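PDB 1XG2: pectinesterase 1 from Solanum lycopersicum, which catalyses the hydrolysis of methyl esters in cell-wall pectin, releasing methanol, and may prepare the wall for softening by polygalacturonase during tomato fruit ripening. Local coordinates for residues Q184-P189 against K224-T229; G220-E225 against D251-T256; V73-T78 against P105-A110; D128-T133 against T149-F154; I2-V7 against T31-Y36. All blocks are in the same frame, centred on the assembly; numbering follows the deposited sequence. Where two conformers were deposited one is given.

All five contacts belong to the right-handed parallel beta-helix of the catalytic pectinesterase part of the protein. Along the chain contact 5 comes first, at the N-terminal end, then contact 3, contact 4 and finally contacts 1 and 2. Contacts 5 and 1 both reach the long parallel sheet, their centres about 37 Å apart. Contacts 1 and 2 share Lys-224 and Glu-225, with centres about 7 Å apart. Contact 4 carries the predicted catalytic aspartates; it touches contact 3 through Gln-109 and contact 2 through the salt bridge from Arg-221 to Asp-153. Loops of contacts 2, 3 and 4 thus probably converge on one active-site cleft, with contact 1 bordering contact 2 and contact 5 remote.

Contact 1: residues Q184-P189 against K224-T229; sequences QGRTDP and KEYSRT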
# COMPACT_ATOMS: atom_id res chain seq x y z
N GLN A 184 -8.75 -2.19 -3.06
CA GLN A 184 -7.72 -1.29 -3.57
C GLN A 184 -8.21 0.15 -3.41
O GLN A 184 -9.32 0.46 -3.79
CB GLN A 184 -7.41 -1.63 -5.03
CG GLN A 184 -5.99 -1.29 -5.47
CD GLN A 184 -5.76 0.20 -5.61
OE1 GLN A 184 -4.65 0.71 -5.33
NE2 GLN A 184 -6.79 0.92 -6.02
N GLY A 185 -7.37 1.00 -2.86
CA GLY A 185 -7.76 2.32 -2.41
C GLY A 185 -7.16 3.50 -3.17
O GLY A 185 -6.79 4.50 -2.55
N ARG A 186 -7.06 3.40 -4.50
CA ARG A 186 -6.64 4.54 -5.32
C ARG A 186 -7.76 5.57 -5.41
O ARG A 186 -8.84 5.30 -5.92
CB ARG A 186 -6.22 4.11 -6.74
CG ARG A 186 -5.66 5.27 -7.57
CD ARG A 186 -5.09 4.89 -8.92
NE ARG A 186 -6.16 4.66 -9.88
CZ ARG A 186 -6.09 4.87 -11.20
NH1 ARG A 186 -4.99 5.32 -11.77
NH2 ARG A 186 -7.16 4.64 -11.96
N THR A 187 -7.46 6.77 -4.92
CA THR A 187 -8.42 7.85 -4.75
C THR A 187 -8.46 8.76 -5.97
O THR A 187 -9.46 9.44 -6.21
CB THR A 187 -7.98 8.65 -3.50
OG1 THR A 187 -8.23 7.86 -2.32
CG2 THR A 187 -8.82 9.88 -3.30
N ASP A 188 -7.39 8.74 -6.74
CA ASP A 188 -7.09 9.81 -7.69
C ASP A 188 -6.51 9.16 -8.95
O ASP A 188 -5.57 8.39 -8.87
CB ASP A 188 -6.11 10.74 -6.97
CG ASP A 188 -5.59 11.89 -7.81
OD1 ASP A 188 -5.74 11.95 -9.04
OD2 ASP A 188 -4.96 12.80 -7.24
N PRO A 189 -7.08 9.45 -10.11
CA PRO A 189 -6.68 8.81 -11.36
C PRO A 189 -5.30 9.24 -11.87
O PRO A 189 -4.81 8.62 -12.80
CB PRO A 189 -7.77 9.24 -12.32
CG PRO A 189 -8.23 10.51 -11.82
CD PRO A 189 -8.17 10.41 -10.33
N LYS A 224 -12.01 2.88 -2.64
CA LYS A 224 -11.92 4.26 -3.11
C LYS A 224 -12.34 4.38 -4.55
O LYS A 224 -12.47 3.38 -5.26
CB LYS A 224 -10.52 4.83 -2.89
CG LYS A 224 -10.06 4.80 -1.43
CD LYS A 224 -10.83 5.83 -0.59
CE LYS A 224 -10.61 5.65 0.88
NZ LYS A 224 -9.46 6.43 1.35
N GLU A 225 -12.54 5.62 -4.98
CA GLU A 225 -13.30 5.92 -6.19
C GLU A 225 -12.64 5.41 -7.48
O GLU A 225 -13.32 4.99 -8.42
CB GLU A 225 -13.52 7.43 -6.28
CG GLU A 225 -14.60 7.86 -7.25
CD GLU A 225 -14.77 9.38 -7.31
OE1 GLU A 225 -15.57 9.86 -8.14
OE2 GLU A 225 -14.11 10.09 -6.53
N TYR A 226 -11.31 5.47 -7.50
CA TYR A 226 -10.52 4.98 -8.62
C TYR A 226 -9.77 3.68 -8.33
O TYR A 226 -8.66 3.46 -8.84
CB TYR A 226 -9.59 6.09 -9.11
CG TYR A 226 -10.39 7.21 -9.72
CD1 TYR A 226 -10.95 8.20 -8.93
CD2 TYR A 226 -10.64 7.25 -11.08
CE1 TYR A 226 -11.72 9.24 -9.50
CE2 TYR A 226 -11.39 8.27 -11.65
CZ TYR A 226 -11.93 9.25 -10.86
OH TYR A 226 -12.68 10.25 -11.44
N SER A 227 -10.40 2.80 -7.55
CA SER A 227 -9.89 1.46 -7.24
C SER A 227 -9.41 0.80 -8.52
O SER A 227 -10.09 0.84 -9.53
CB SER A 227 -10.99 0.60 -6.59
OG SER A 227 -10.48 -0.57 -5.99
N ARG A 228 -8.22 0.21 -8.48
CA ARG A 228 -7.63 -0.36 -9.68
C ARG A 228 -6.92 -1.67 -9.38
O ARG A 228 -5.88 -1.68 -8.72
CB ARG A 228 -6.68 0.62 -10.34
CG ARG A 228 -6.05 0.08 -11.62
CD ARG A 228 -5.65 1.13 -12.61
NE ARG A 228 -4.43 1.77 -12.16
CZ ARG A 228 -3.44 2.15 -12.95
NH1 ARG A 228 -3.53 2.01 -14.27
NH2 ARG A 228 -2.36 2.71 -12.43
N THR A 229 -7.49 -2.76 -9.88
CA THR A 229 -7.06 -4.10 -9.57
C THR A 229 -7.20 -4.98 -10.79
O THR A 229 -8.23 -4.93 -11.48
CB THR A 229 -7.91 -4.65 -8.42
OG1 THR A 229 -7.77 -3.82 -7.26
CG2 THR A 229 -7.44 -6.03 -7.99
O HOH W 1 -9.91 -3.97 -5.16
O HOH W 2 -9.66 3.21 -11.76
O HOH W 3 -11.95 9.97 -4.92
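Gly-185 and Lys-224 bring their CA atoms to 4.6 Å, and the loop 184-189 lies against the type I turn from Lys-224 to Ser-227, Arg-186 coming next to Ser-227. The carbonyl O of Arg-186 takes a weak bond from Tyr-226 N (2.9 Å, 128° at the hydrogen). The hydroxyl of the small Ser-227 donates to Gln-184 O at 2.7 Å and is also hydrogen-bonded to the Tyr-259 hydroxyl. Arg-186 returns the turn's bond: with CG anti to the backbone N (chi1 -175°) and a bend at chi3, its NE points almost straight at Tyr-226 O, 3.0 Å away, in the guanidinium plane. One face of that guanidinium lies flat on the guanidinium of Arg-228, centres 4.2 Å apart and planes at 14°. Backbone carbonyls take up N-H groups of both, Gln-191 O for Arg-186 and Thr-193 O for Arg-228. With an alanine at Arg-186, Tyr-226 O would probably lose its straight donor and Arg-228 the flat surface beneath it. Pro-189 sets CD over the Tyr-226 ring, 3.7 Å from the centroid, a CH-pi contact. The loop between strands 179-184 and 194-198 is thereby fastened to the entrance of strand 228-232, whose Thr-229 pairs onward with strand 258-262.

Contact 2: residues G220-E225 against D251-T256; sequences GRPWKE and DFALKT
Pro-222 and Ala-253 make the apolar part of the contact, Pro-222 CB lying 3.7 Å from Ala-253 CB. A methyl is small enough to fit here, for the same Ala-253 CB also sits 3.5 Å from Glu-225 O. Phe-252 supplies the aromatic part: its ring presents its edge to Pro-222 O, with CE2 at 3.3 Å, while CZ reaches the backbone N of Glu-225 at 3.6 Å. Phe-252 CG stands anti to the backbone N (chi1 175°), which carries the ring across to the loop 220-225. The polar part belongs to Thr-256, whose OG1 donates to Glu-225 O at 2.6 Å from above the carbonyl plane. A water then donates both to this hydroxyl and to Glu-225 OE1, tying the carboxylate to the same point. Pro-222 centres an inverse gamma turn between Arg-221 and Trp-223, both substrate-binding by similarity. The loop following strand 217-220 is thus packed against the loop that leads into strand 258-262, and Leu-254 pairs onward with Gly-279, just before strand 280-283.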
# COMPACT_ATOMS: atom_id res chain seq x y z
N GLY A 220 -12.57 -8.43 -5.26
CA GLY A 220 -12.40 -7.13 -4.65
C GLY A 220 -13.67 -6.30 -4.56
O GLY A 220 -14.71 -6.66 -5.12
N ARG A 221 -13.56 -5.21 -3.80
CA ARG A 221 -14.57 -4.17 -3.75
C ARG A 221 -13.85 -2.81 -3.70
O ARG A 221 -12.73 -2.72 -3.20
CB ARG A 221 -15.52 -4.36 -2.56
CG ARG A 221 -14.86 -4.41 -1.19
CD ARG A 221 -15.87 -4.58 -0.06
NE ARG A 221 -15.28 -4.44 1.26
CZ ARG A 221 -15.97 -4.18 2.37
NH1 ARG A 221 -17.30 -4.02 2.34
NH2 ARG A 221 -15.33 -4.04 3.51
N PRO A 222 -14.46 -1.78 -4.30
CA PRO A 222 -13.82 -0.46 -4.44
C PRO A 222 -13.87 0.43 -3.21
O PRO A 222 -14.78 1.24 -3.04
CB PRO A 222 -14.57 0.15 -5.62
CG PRO A 222 -15.95 -0.46 -5.55
CD PRO A 222 -15.76 -1.85 -5.00
N TRP A 223 -12.85 0.28 -2.36
CA TRP A 223 -12.70 1.09 -1.15
C TRP A 223 -12.70 2.56 -1.54
O TRP A 223 -13.33 3.39 -0.87
CB TRP A 223 -11.40 0.71 -0.44
CG TRP A 223 -11.05 1.46 0.81
CD1 TRP A 223 -11.89 2.15 1.63
CD2 TRP A 223 -9.74 1.58 1.40
NE1 TRP A 223 -11.19 2.70 2.67
CE2 TRP A 223 -9.87 2.36 2.56
CE3 TRP A 223 -8.47 1.12 1.05
CZ2 TRP A 223 -8.78 2.69 3.38
CZ3 TRP A 223 -7.39 1.44 1.86
CH2 TRP A 223 -7.54 2.22 3.01
N LYS A 224 -12.01 2.88 -2.64
CA LYS A 224 -11.92 4.26 -3.11
C LYS A 224 -12.34 4.38 -4.55
O LYS A 224 -12.47 3.38 -5.26
CB LYS A 224 -10.52 4.83 -2.89
CG LYS A 224 -10.06 4.80 -1.43
CD LYS A 224 -10.83 5.83 -0.59
CE LYS A 224 -10.61 5.65 0.88
NZ LYS A 224 -9.46 6.43 1.35
N GLU A 225 -12.54 5.62 -4.98
CA GLU A 225 -13.30 5.92 -6.19
C GLU A 225 -12.64 5.41 -7.48
O GLU A 225 -13.32 4.99 -8.42
CB GLU A 225 -13.52 7.43 -6.28
CG GLU A 225 -14.60 7.86 -7.25
CD GLU A 225 -14.77 9.38 -7.31
OE1 GLU A 225 -15.57 9.86 -8.14
OE2 GLU A 225 -14.11 10.09 -6.53
N ASP A 251 -23.74 2.19 -5.81
CA ASP A 251 -23.09 2.46 -7.08
C ASP A 251 -21.79 3.30 -6.98
O ASP A 251 -21.25 3.73 -7.99
CB ASP A 251 -24.08 3.09 -8.07
CG ASP A 251 -24.48 4.52 -7.71
OD1 ASP A 251 -23.96 5.10 -6.71
OD2 ASP A 251 -25.32 5.15 -8.39
N PHE A 252 -21.30 3.54 -5.77
CA PHE A 252 -20.01 4.20 -5.57
C PHE A 252 -18.91 3.53 -6.40
O PHE A 252 -18.73 2.31 -6.34
CB PHE A 252 -19.62 4.19 -4.10
CG PHE A 252 -18.23 4.74 -3.82
CD1 PHE A 252 -17.97 6.10 -3.91
CD2 PHE A 252 -17.19 3.89 -3.46
CE1 PHE A 252 -16.70 6.60 -3.66
CE2 PHE A 252 -15.91 4.39 -3.19
CZ PHE A 252 -15.67 5.73 -3.28
N ALA A 253 -18.23 4.34 -7.20
CA ALA A 253 -17.00 3.96 -7.91
C ALA A 253 -17.21 3.10 -9.15
O ALA A 253 -16.26 2.83 -9.87
CB ALA A 253 -16.03 3.27 -6.95
N LEU A 254 -18.44 2.66 -9.42
CA LEU A 254 -18.64 1.59 -10.40
C LEU A 254 -18.28 2.01 -11.83
O LEU A 254 -17.94 1.16 -12.65
CB LEU A 254 -20.07 1.03 -10.33
CG LEU A 254 -20.49 0.47 -8.97
CD1 LEU A 254 -21.83 -0.26 -9.09
CD2 LEU A 254 -19.41 -0.44 -8.38
N LYS A 255 -18.31 3.30 -12.11
CA LYS A 255 -17.91 3.82 -13.41
C LYS A 255 -16.44 4.22 -13.49
O LYS A 255 -15.88 4.32 -14.58
CB LYS A 255 -18.75 5.06 -13.76
CG LYS A 255 -20.25 4.82 -13.91
CD LYS A 255 -20.98 6.15 -14.21
CE LYS A 255 -22.42 5.95 -14.70
NZ LYS A 255 -23.31 7.04 -14.23
N THR A 256 -15.81 4.50 -12.34
CA THR A 256 -14.45 5.06 -12.29
C THR A 256 -13.37 4.06 -11.85
O THR A 256 -12.18 4.29 -12.10
CB THR A 256 -14.42 6.28 -11.36
OG1 THR A 256 -15.08 5.98 -10.12
CG2 THR A 256 -15.22 7.46 -11.96
O HOH W 4 -16.85 7.84 -9.27

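Contact 3: residues V73-T78 against P105-A110; sequences VVDGST and PAKDQA
Two loops of the parallel beta-helix meet here, beside Gln-109, substrate-binding by similarity. Val-73 begins a type I turn that ends at Gly-76, and its N donates to Gln-109 O at 2.9 Å, nearly along the C=O axis. One residue on, Val-74 N makes a weak bond to Lys-107 O (3.4 Å). Valine suits both places because its two methyls can meet different surfaces: Val-73 sets CG2 3.6 Å from Gln-109 CB, and Val-74 lays CG2 3.4 Å from Lys-107 O, while CG1 lies beside the lysine's CD. Lys-107 bends at chi2 (-65°) and then runs extended, crossing Val-74 at about a right angle to deliver NZ to the syn lone pair of Asp-75 OD1 in a 2.9 Å salt bridge. A serine in place of Lys-107 would probably leave the Asp-75 carboxylate without its cationic mate and take away the aliphatic chain beside Val-74 CG1. Gly-76 closes the turn at a phi of 111°, where a side chain would strike the preceding carbonyl. Gln-109 also touches Asp-132, the predicted proton donor, and Thr-79, so the joined loops, projecting from neighbouring coils of the parallel beta-helix, probably form part of the substrate cleft wall.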
# COMPACT_ATOMS: atom_id res chain seq x y z
N VAL A 73 -8.78 -2.55 15.66
CA VAL A 73 -9.60 -1.34 15.69
C VAL A 73 -10.62 -1.38 16.82
O VAL A 73 -10.90 -0.36 17.45
CB VAL A 73 -10.28 -1.11 14.30
CG1 VAL A 73 -11.49 -0.19 14.37
CG2 VAL A 73 -9.25 -0.54 13.31
N VAL A 74 -11.16 -2.56 17.10
CA VAL A 74 -12.15 -2.68 18.17
C VAL A 74 -11.58 -2.25 19.53
O VAL A 74 -12.27 -1.57 20.31
CB VAL A 74 -12.75 -4.10 18.21
CG1 VAL A 74 -13.34 -4.44 19.60
CG2 VAL A 74 -13.81 -4.22 17.12
N ASP A 75 -10.31 -2.56 19.78
CA ASP A 75 -9.65 -2.26 21.06
C ASP A 75 -9.02 -0.87 21.09
O ASP A 75 -8.40 -0.49 22.08
CB ASP A 75 -8.56 -3.31 21.35
CG ASP A 75 -9.13 -4.68 21.63
OD1 ASP A 75 -10.35 -4.79 21.92
OD2 ASP A 75 -8.42 -5.72 21.57
N GLY A 76 -9.16 -0.12 20.00
CA GLY A 76 -8.79 1.27 19.98
C GLY A 76 -7.59 1.66 19.15
O GLY A 76 -7.20 2.83 19.15
N SER A 77 -6.98 0.70 18.43
CA SER A 77 -5.94 1.05 17.47
C SER A 77 -6.54 1.61 16.20
O SER A 77 -7.66 1.26 15.84
CB SER A 77 -5.08 -0.16 17.11
OG SER A 77 -4.04 0.22 16.23
N THR A 78 -5.81 2.47 15.50
CA THR A 78 -6.12 2.72 14.10
C THR A 78 -5.66 1.51 13.30
O THR A 78 -4.79 0.75 13.73
CB THR A 78 -5.43 3.97 13.54
OG1 THR A 78 -4.01 3.77 13.52
CG2 THR A 78 -5.65 5.19 14.43
N PRO A 105 -11.66 -12.26 13.71
CA PRO A 105 -12.68 -11.54 12.94
C PRO A 105 -13.56 -10.59 13.76
O PRO A 105 -13.96 -9.53 13.24
CB PRO A 105 -13.51 -12.67 12.30
CG PRO A 105 -13.15 -13.90 12.98
CD PRO A 105 -11.85 -13.72 13.68
N ALA A 106 -13.83 -10.92 15.02
CA ALA A 106 -14.67 -10.07 15.87
C ALA A 106 -13.97 -8.76 16.29
O ALA A 106 -14.61 -7.87 16.82
CB ALA A 106 -15.14 -10.85 17.11
N LYS A 107 -12.67 -8.63 16.03
CA LYS A 107 -11.96 -7.37 16.32
C LYS A 107 -11.86 -6.40 15.14
O LYS A 107 -11.18 -5.37 15.22
CB LYS A 107 -10.57 -7.68 16.87
CG LYS A 107 -10.59 -8.44 18.22
CD LYS A 107 -11.19 -7.61 19.35
CE LYS A 107 -10.86 -8.20 20.73
NZ LYS A 107 -11.47 -7.42 21.80
N ASP A 108 -12.52 -6.75 14.03
CA ASP A 108 -12.53 -5.95 12.81
C ASP A 108 -11.10 -5.74 12.28
O ASP A 108 -10.28 -6.67 12.33
CB ASP A 108 -13.30 -4.63 13.02
CG ASP A 108 -14.76 -4.86 13.39
OD1 ASP A 108 -15.28 -5.95 13.09
OD2 ASP A 108 -15.44 -4.01 13.97
N GLN A 109 -10.78 -4.55 11.77
CA GLN A 109 -9.47 -4.32 11.14
C GLN A 109 -8.31 -4.61 12.10
O GLN A 109 -8.19 -4.01 13.18
CB GLN A 109 -9.33 -2.89 10.62
CG GLN A 109 -10.37 -2.51 9.58
CD GLN A 109 -11.50 -1.64 10.13
OE1 GLN A 109 -11.94 -1.84 11.27
NE2 GLN A 109 -11.95 -0.69 9.35
N ALA A 110 -7.45 -5.54 11.69
CA ALA A 110 -6.31 -5.94 12.49
C ALA A 110 -5.20 -6.46 11.54
O ALA A 110 -5.24 -7.61 11.12
CB ALA A 110 -6.73 -7.00 13.49

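Contact 4: residues D128-T133 against T149-F154; sequences DAYQDT and TGTVDF
Asp-132 and Asp-153 run alongside each other in a common direction, with their carboxylates nearly coplanar (26°). Asp-132 OD1 and Asp-153 OD2 are 4.3 Å apart, and a water bridges them, donating to both while it accepts from Gln-131 NE2. The amide of Gln-131 is carried there by a chain that stays extended from its anti start (chi1 173°) and lies alongside Val-152, with NE2 3.9 Å from CG1. The backbone sets these residues in place. Asp-132 N donates to Val-152 O at 3.0 Å, nearly in line with the carbonyl, and Thr-151 N to Tyr-130 O at 2.8 Å, from well above the carbonyl plane. Further back, Thr-149 O takes the hydroxyl of Thr-133 at 2.8 Å and a weak bond from Ala-129 N, near the parallel pairing of Asp-128 with Thr-149. Gly-150 suits this spot because any CB would clash with Tyr-130 O, Thr-133 OG1 and the CB of Phe-154. Arg-221 forms a salt bridge with Asp-153 OD1, and Arg-171 pairs with Asp-128 and lies against the Tyr-130 ring as a cation-pi partner. Asp-153 is the predicted nucleophile, Asp-132 the predicted proton donor and Gln-131, by similarity, the transition-state stabiliser. Their shared water and adjacent carboxylates are consistent with two-aspartate chemistry, one carboxylate attacking the methyl ester and the other acting as the acid.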
# COMPACT_ATOMS: atom_id res chain seq x y z
N ASP A 128 -0.70 -13.64 7.83
CA ASP A 128 -1.86 -14.35 8.37
C ASP A 128 -2.65 -13.45 9.31
O ASP A 128 -2.14 -13.00 10.31
CB ASP A 128 -1.36 -15.61 9.10
CG ASP A 128 -2.44 -16.30 9.94
OD1 ASP A 128 -2.17 -17.40 10.47
OD2 ASP A 128 -3.57 -15.83 10.15
N ALA A 129 -3.89 -13.15 8.93
CA ALA A 129 -4.87 -12.50 9.79
C ALA A 129 -6.28 -12.74 9.22
O ALA A 129 -6.51 -13.71 8.50
CB ALA A 129 -4.57 -11.02 9.93
N TYR A 130 -7.22 -11.86 9.54
CA TYR A 130 -8.59 -11.96 9.06
C TYR A 130 -8.93 -10.71 8.25
O TYR A 130 -8.64 -10.68 7.05
CB TYR A 130 -9.56 -12.19 10.22
CG TYR A 130 -9.49 -13.59 10.76
CD1 TYR A 130 -8.45 -13.97 11.59
CD2 TYR A 130 -10.41 -14.56 10.37
CE1 TYR A 130 -8.36 -15.25 12.08
CE2 TYR A 130 -10.31 -15.85 10.84
CZ TYR A 130 -9.28 -16.19 11.69
OH TYR A 130 -9.17 -17.46 12.16
N GLN A 131 -9.53 -9.70 8.87
CA GLN A 131 -9.87 -8.48 8.15
C GLN A 131 -8.62 -7.59 8.05
O GLN A 131 -7.97 -7.34 9.05
CB GLN A 131 -11.03 -7.72 8.84
CG GLN A 131 -11.34 -6.34 8.23
CD GLN A 131 -12.70 -5.80 8.63
OE1 GLN A 131 -13.35 -6.33 9.54
NE2 GLN A 131 -13.13 -4.72 7.97
N ASP A 132 -8.29 -7.15 6.83
CA ASP A 132 -7.18 -6.22 6.57
C ASP A 132 -5.80 -6.84 6.86
O ASP A 132 -4.90 -6.17 7.35
CB ASP A 132 -7.31 -4.94 7.39
CG ASP A 132 -8.36 -3.99 6.86
OD1 ASP A 132 -9.22 -4.42 6.06
OD2 ASP A 132 -8.40 -2.78 7.20
N THR A 133 -5.62 -8.11 6.54
CA THR A 133 -4.35 -8.80 6.79
C THR A 133 -3.11 -8.03 6.32
O THR A 133 -2.17 -7.87 7.08
CB THR A 133 -4.37 -10.15 6.06
OG1 THR A 133 -5.36 -11.00 6.66
CG2 THR A 133 -3.06 -10.88 6.25
N THR A 149 -3.23 -14.86 3.75
CA THR A 149 -4.56 -15.32 4.09
C THR A 149 -5.36 -14.30 4.91
O THR A 149 -4.81 -13.55 5.72
CB THR A 149 -4.48 -16.71 4.78
OG1 THR A 149 -5.80 -17.24 4.95
CG2 THR A 149 -3.91 -16.62 6.20
N GLY A 150 -6.66 -14.27 4.66
CA GLY A 150 -7.54 -13.37 5.39
C GLY A 150 -8.99 -13.53 4.99
O GLY A 150 -9.37 -14.49 4.33
N THR A 151 -9.81 -12.55 5.37
CA THR A 151 -11.24 -12.59 5.09
C THR A 151 -11.68 -11.34 4.34
O THR A 151 -11.76 -11.36 3.11
CB THR A 151 -12.02 -12.73 6.40
OG1 THR A 151 -11.54 -11.77 7.35
CG2 THR A 151 -11.78 -14.06 7.03
N VAL A 152 -11.95 -10.27 5.09
CA VAL A 152 -12.51 -9.05 4.56
C VAL A 152 -11.37 -8.08 4.21
O VAL A 152 -10.62 -7.67 5.08
CB VAL A 152 -13.46 -8.37 5.60
CG1 VAL A 152 -14.01 -7.07 5.05
CG2 VAL A 152 -14.61 -9.32 6.02
N ASP A 153 -11.26 -7.74 2.92
CA ASP A 153 -10.32 -6.74 2.42
C ASP A 153 -8.89 -7.11 2.79
O ASP A 153 -8.17 -6.28 3.32
CB ASP A 153 -10.63 -5.35 3.01
CG ASP A 153 -12.00 -4.85 2.66
OD1 ASP A 153 -12.67 -5.40 1.74
OD2 ASP A 153 -12.50 -3.89 3.28
N PHE A 154 -8.48 -8.35 2.53
CA PHE A 154 -7.24 -8.81 3.13
C PHE A 154 -5.96 -8.37 2.40
O PHE A 154 -4.85 -8.47 2.95
CB PHE A 154 -7.30 -10.30 3.55
CG PHE A 154 -7.25 -11.33 2.43
CD1 PHE A 154 -6.03 -11.76 1.94
CD2 PHE A 154 -8.40 -11.99 2.01
CE1 PHE A 154 -5.96 -12.75 0.98
CE2 PHE A 154 -8.33 -13.01 1.07
CZ PHE A 154 -7.09 -13.38 0.54
O HOH W 5 -11.75 -3.38 5.74

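Contact 5: residues I2-V7 against T31-Y36; sequences IANAVV and TRYVIY
Tyr-33 turns one face of its ring to Asn-4, whose CB lies over it in a CH-pi contact, 3.7 Å from the centroid. Tyr-33 CG stands anti to the backbone N (chi1 -177°), and the ring reaches across the neighbouring segment until its OH is 3.7 Å from Ala-5 CB. The second ring, that of Tyr-36, meets Val-6 CG1 obliquely, and its OH is hydrogen-bonded to Asp-60. The backbones of the two parallel strands, 5-7 and 33-36, run between these rings, with axes 4.7 Å apart at 22°. Val-34 O accepts twice, from Asn-4 N at 2.9 Å and from Ala-5 N, both in the carbonyl plane. The ladder then continues with Tyr-36 N to Ala-5 O and closes with Val-7 N to Tyr-36 O at 2.7 Å, nearly straight at 172°. Small side chains suit the close approaches: Ala-3 CB touches Tyr-36 CB at 3.6 Å. On the face bearing Ala-5 and Ile-35, Val-7 CG2 meets Ile-35 CG2 at 3.8 Å, and helix 18-24 covers both residues through Ala-21. The strands and this helix form a beta-alpha-beta unit, strand 33-37 passing its other edge to strand 55-59. Chemically, backbone bonding secures the terminal strand 5-7 to the sheet, while aliphatic groups pack against the helix, Tyr-33 adds a CH-pi contact and Tyr-36 a hydrogen bond to Asp-60.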
# COMPACT_ATOMS: atom_id res chain seq x y z
N ILE A 2 26.40 -14.29 4.76
CA ILE A 2 26.11 -14.59 6.17
C ILE A 2 25.39 -13.38 6.77
O ILE A 2 25.62 -12.25 6.34
CB ILE A 2 27.44 -14.90 6.93
CG1 ILE A 2 28.14 -16.12 6.31
CG2 ILE A 2 27.19 -15.09 8.44
CD1 ILE A 2 27.25 -17.34 6.11
N ALA A 3 24.52 -13.62 7.76
CA ALA A 3 23.76 -12.54 8.41
C ALA A 3 24.65 -11.58 9.18
O ALA A 3 25.67 -11.99 9.74
CB ALA A 3 22.70 -13.12 9.35
N ASN A 4 24.26 -10.30 9.20
CA ASN A 4 24.94 -9.27 9.98
C ASN A 4 24.48 -9.20 11.44
O ASN A 4 25.21 -8.70 12.30
CB ASN A 4 24.75 -7.89 9.33
CG ASN A 4 25.31 -7.83 7.91
OD1 ASN A 4 26.51 -7.63 7.70
ND2 ASN A 4 24.44 -8.01 6.94
N ALA A 5 23.28 -9.66 11.72
CA ALA A 5 22.76 -9.70 13.09
C ALA A 5 21.80 -10.85 13.22
O ALA A 5 21.00 -11.08 12.32
CB ALA A 5 22.06 -8.41 13.43
N VAL A 6 21.87 -11.57 14.34
CA VAL A 6 21.04 -12.75 14.55
C VAL A 6 20.12 -12.51 15.74
O VAL A 6 20.56 -12.02 16.78
CB VAL A 6 21.91 -14.01 14.77
CG1 VAL A 6 21.04 -15.22 15.13
CG2 VAL A 6 22.76 -14.30 13.52
N VAL A 7 18.85 -12.85 15.56
CA VAL A 7 17.86 -12.80 16.63
C VAL A 7 17.50 -14.22 17.00
O VAL A 7 17.20 -15.04 16.14
CB VAL A 7 16.61 -12.05 16.18
CG1 VAL A 7 15.54 -12.09 17.26
CG2 VAL A 7 16.95 -10.62 15.78
N THR A 31 24.33 -0.58 1.33
CA THR A 31 24.21 -2.00 0.98
C THR A 31 23.21 -2.74 1.87
O THR A 31 22.85 -2.31 2.98
CB THR A 31 25.57 -2.72 1.10
OG1 THR A 31 26.11 -2.51 2.40
CG2 THR A 31 26.61 -2.17 0.12
N ARG A 32 22.80 -3.90 1.38
CA ARG A 32 21.84 -4.74 2.07
C ARG A 32 22.41 -5.22 3.39
O ARG A 32 23.50 -5.79 3.43
CB ARG A 32 21.50 -5.93 1.20
CG ARG A 32 20.34 -6.76 1.71
CD ARG A 32 20.45 -8.23 1.36
NE ARG A 32 19.49 -8.64 0.33
CZ ARG A 32 19.53 -9.80 -0.33
NH1 ARG A 32 20.51 -10.67 -0.12
NH2 ARG A 32 18.59 -10.08 -1.20
N TYR A 33 21.66 -4.99 4.45
CA TYR A 33 22.02 -5.41 5.80
C TYR A 33 21.01 -6.48 6.23
O TYR A 33 19.82 -6.25 6.14
CB TYR A 33 21.94 -4.22 6.74
CG TYR A 33 22.36 -4.51 8.16
CD1 TYR A 33 23.68 -4.32 8.58
CD2 TYR A 33 21.44 -4.94 9.10
CE1 TYR A 33 24.06 -4.58 9.90
CE2 TYR A 33 21.80 -5.21 10.40
CZ TYR A 33 23.11 -5.02 10.81
OH TYR A 33 23.45 -5.27 12.13
N VAL A 34 21.49 -7.62 6.71
CA VAL A 34 20.65 -8.79 6.94
C VAL A 34 20.51 -9.13 8.42
O VAL A 34 21.52 -9.36 9.12
CB VAL A 34 21.22 -10.02 6.21
CG1 VAL A 34 20.27 -11.23 6.37
CG2 VAL A 34 21.44 -9.72 4.75
N ILE A 35 19.26 -9.15 8.90
CA ILE A 35 18.90 -9.66 10.23
C ILE A 35 18.26 -11.03 10.06
O ILE A 35 17.24 -11.15 9.40
CB ILE A 35 17.89 -8.71 10.91
CG1 ILE A 35 18.50 -7.32 11.12
CG2 ILE A 35 17.43 -9.27 12.25
CD1 ILE A 35 17.51 -6.25 11.56
N TYR A 36 18.86 -12.06 10.66
CA TYR A 36 18.35 -13.43 10.62
C TYR A 36 17.64 -13.71 11.94
O TYR A 36 18.21 -13.51 12.99
CB TYR A 36 19.50 -14.43 10.37
CG TYR A 36 19.17 -15.91 10.59
CD1 TYR A 36 18.01 -16.48 10.09
CD2 TYR A 36 20.06 -16.74 11.29
CE1 TYR A 36 17.73 -17.83 10.27
CE2 TYR A 36 19.78 -18.10 11.48
CZ TYR A 36 18.60 -18.64 10.97
OH TYR A 36 18.31 -19.98 11.15